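Local atomic coordinates of oxidoreductase, short chain dehydrogenase/reductase family protein (Bifidobacterium adolescentis L2-32, PDB entry 6OW4), a protein that acts as an NADH-dependent 20beta-hydroxysteroid dehydrogenase of the short-chain dehydrogenase/reductase family, interconverting steroid alcohols and ketones. Residues 121-126 against 170-175. Residues are numbered along the deposited sequence; the frame is centred on the assembly and turned at random.
Sequences TVDFAF and HGHGGS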
loop_
_atom_site.group_PDB
_atom_site.type_symbol
_atom_site.label_atom_id
_atom_site.label_comp_id
_atom_site.label_asym_id
_atom_site.label_seq_id
_atom_site.Cartn_x
_atom_site.Cartn_y
_atom_site.Cartn_z
ATOM N N THR F 121 16.558 -19.638 -26.133
ATOM C CA THR F 121 15.818 -18.377 -25.855
ATOM C C THR F 121 15.534 -18.263 -24.352
ATOM O O THR F 121 15.972 -19.154 -23.596
ATOM C CB THR F 121 14.521 -18.297 -26.674
ATOM O OG1 THR F 121 13.956 -17.001 -26.472
ATOM C CG2 THR F 121 13.508 -19.359 -26.299
ATOM N N VAL F 122 14.826 -17.201 -23.955
ATOM C CA VAL F 122 14.415 -16.917 -22.547
ATOM C C VAL F 122 12.915 -16.599 -22.541
ATOM O O VAL F 122 12.541 -15.510 -23.020
ATOM C CB VAL F 122 15.260 -15.776 -21.946
ATOM C CG1 VAL F 122 14.705 -15.273 -20.622
ATOM C CG2 VAL F 122 16.716 -16.189 -21.782
ATOM N N ASP F 123 12.101 -17.537 -22.040
ATOM C CA ASP F 123 10.635 -17.391 -21.825
ATOM C C ASP F 123 10.383 -16.827 -20.422
ATOM O O ASP F 123 9.380 -16.118 -20.248
ATOM C CB ASP F 123 9.904 -18.728 -21.978
ATOM C CG ASP F 123 9.991 -19.330 -23.369
ATOM O OD1 ASP F 123 9.334 -18.793 -24.284
ATOM O OD2 ASP F 123 10.717 -20.331 -23.528
ATOM N N PHE F 124 11.244 -17.155 -19.456
ATOM C CA PHE F 124 11.149 -16.687 -18.049
ATOM C C PHE F 124 12.544 -16.360 -17.508
ATOM O O PHE F 124 13.541 -16.891 -18.027
ATOM C CB PHE F 124 10.475 -17.747 -17.177
ATOM C CG PHE F 124 11.259 -19.029 -17.052
ATOM C CD1 PHE F 124 12.195 -19.193 -16.041
ATOM C CD2 PHE F 124 11.076 -20.063 -17.956
ATOM C CE1 PHE F 124 12.923 -20.368 -15.934
ATOM C CE2 PHE F 124 11.801 -21.239 -17.844
ATOM C CZ PHE F 124 12.723 -21.391 -16.834
ATOM N N ALA F 125 12.597 -15.513 -16.479
ATOM C CA ALA F 125 13.825 -15.149 -15.738
ATOM C C ALA F 125 13.473 -14.960 -14.261
ATOM O O ALA F 125 12.578 -14.146 -13.967
ATOM C CB ALA F 125 14.439 -13.906 -16.331
ATOM N N PHE F 126 14.131 -15.713 -13.378
ATOM C CA PHE F 126 14.037 -15.558 -11.904
ATOM C C PHE F 126 15.286 -14.816 -11.422
ATOM O O PHE F 126 16.342 -15.449 -11.230
ATOM C CB PHE F 126 13.841 -16.913 -11.219
ATOM C CG PHE F 126 13.646 -16.839 -9.725
ATOM C CD1 PHE F 126 12.944 -15.792 -9.144
ATOM C CD2 PHE F 126 14.149 -17.829 -8.896
ATOM C CE1 PHE F 126 12.767 -15.731 -7.771
ATOM C CE2 PHE F 126 13.968 -17.768 -7.523
ATOM C CZ PHE F 126 13.279 -16.719 -6.963
ATOM N N HIS F 170 13.661 -11.818 -29.867
ATOM C CA HIS F 170 13.191 -13.146 -30.351
ATOM C C HIS F 170 11.714 -13.070 -30.757
ATOM O O HIS F 170 11.234 -14.032 -31.388
ATOM C CB HIS F 170 13.461 -14.227 -29.295
ATOM C CG HIS F 170 14.895 -14.632 -29.228
ATOM N ND1 HIS F 170 15.299 -15.839 -28.692
ATOM C CD2 HIS F 170 16.015 -14.014 -29.658
ATOM C CE1 HIS F 170 16.608 -15.936 -28.775
ATOM N NE2 HIS F 170 17.072 -14.831 -29.368
ATOM N N GLY F 171 11.028 -11.978 -30.401
ATOM C CA GLY F 171 9.663 -11.657 -30.861
ATOM C C GLY F 171 8.617 -12.550 -30.217
ATOM O O GLY F 171 7.820 -13.149 -30.959
ATOM N N HIS F 172 8.616 -12.629 -28.884
ATOM C CA HIS F 172 7.633 -13.403 -28.077
ATOM C C HIS F 172 7.571 -12.847 -26.649
ATOM O O HIS F 172 8.433 -12.015 -26.292
ATOM C CB HIS F 172 7.964 -14.903 -28.112
ATOM C CG HIS F 172 9.308 -15.257 -27.567
ATOM N ND1 HIS F 172 9.547 -15.395 -26.212
ATOM C CD2 HIS F 172 10.480 -15.523 -28.185
ATOM C CE1 HIS F 172 10.808 -15.719 -26.019
ATOM N NE2 HIS F 172 11.403 -15.804 -27.214
ATOM N N GLY F 173 6.581 -13.299 -25.874
ATOM C CA GLY F 173 6.327 -12.855 -24.490
ATOM C C GLY F 173 7.186 -13.603 -23.486
ATOM O O GLY F 173 8.117 -14.313 -23.917
ATOM N N GLY F 174 6.886 -13.455 -22.192
ATOM C CA GLY F 174 7.625 -14.119 -21.102
ATOM C C GLY F 174 7.197 -13.639 -19.727
ATOM O O GLY F 174 6.289 -12.793 -19.651
ATOM N N SER F 175 7.839 -14.161 -18.677
ATOM C CA SER F 175 7.509 -13.900 -17.250
ATOM C C SER F 175 8.783 -13.567 -16.465
ATOM O O SER F 175 9.640 -14.461 -16.318
ATOM C CB SER F 175 6.793 -15.078 -16.644
ATOM O OG SER F 175 6.486 -14.838 -15.278
HETATM O O HOH W 1 6.564 -16.872 -24.249
#
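T121 OG1 meets two imidazoles at once: it hydrogen-bonds H170 ND1 at 2.8 Å and H172 NE2 at 2.9 Å, and lies near the plane of each ring, at its edge. With OG1 anti to the T121 backbone N (chi1 -173°), the hydroxyl reaches between the two rings. Beside it, H172 CE1 comes 3.5 Å from V122 O, a buried carbonyl for which the model offers no hydrogen-bond partner. The other nitrogen of the same ring is engaged within its own segment, H172 ND1 donating to G173 O at 2.9 Å (N-H...O 153°). This bond and the one to T121 therefore fix the ring's rotation from two nitrogens. D123 OD1 lies obliquely to the ring; a water bridges it weakly to G173 O, while OD2 takes the backbone N-H of K43.

From F124 and G174 onward the two chains run as neighbouring parallel strands (124-127 and 174-179) of the Rossmann-type sheet, with F124 paired to S175. A125 N donates to S175 O at 3.1 Å; the bond from S175 N to D123 O is less sure because that oxygen is modelled too close to G174. S175 OG hydrogen-bonds L272 O.

H170 precedes the Schellman motif at G171, where the chain leaves helix 142-170 and turns toward strand 174-179. The contact thus joins the start of two strands and the helix linking them, with the side chain of A125 about 14 Å from the bound NAD. A single hydroxyl proton would not ordinarily serve both histidines, so at least one imidazole probably donates to OG1, and the two ring protonation patterns are probably coupled through it.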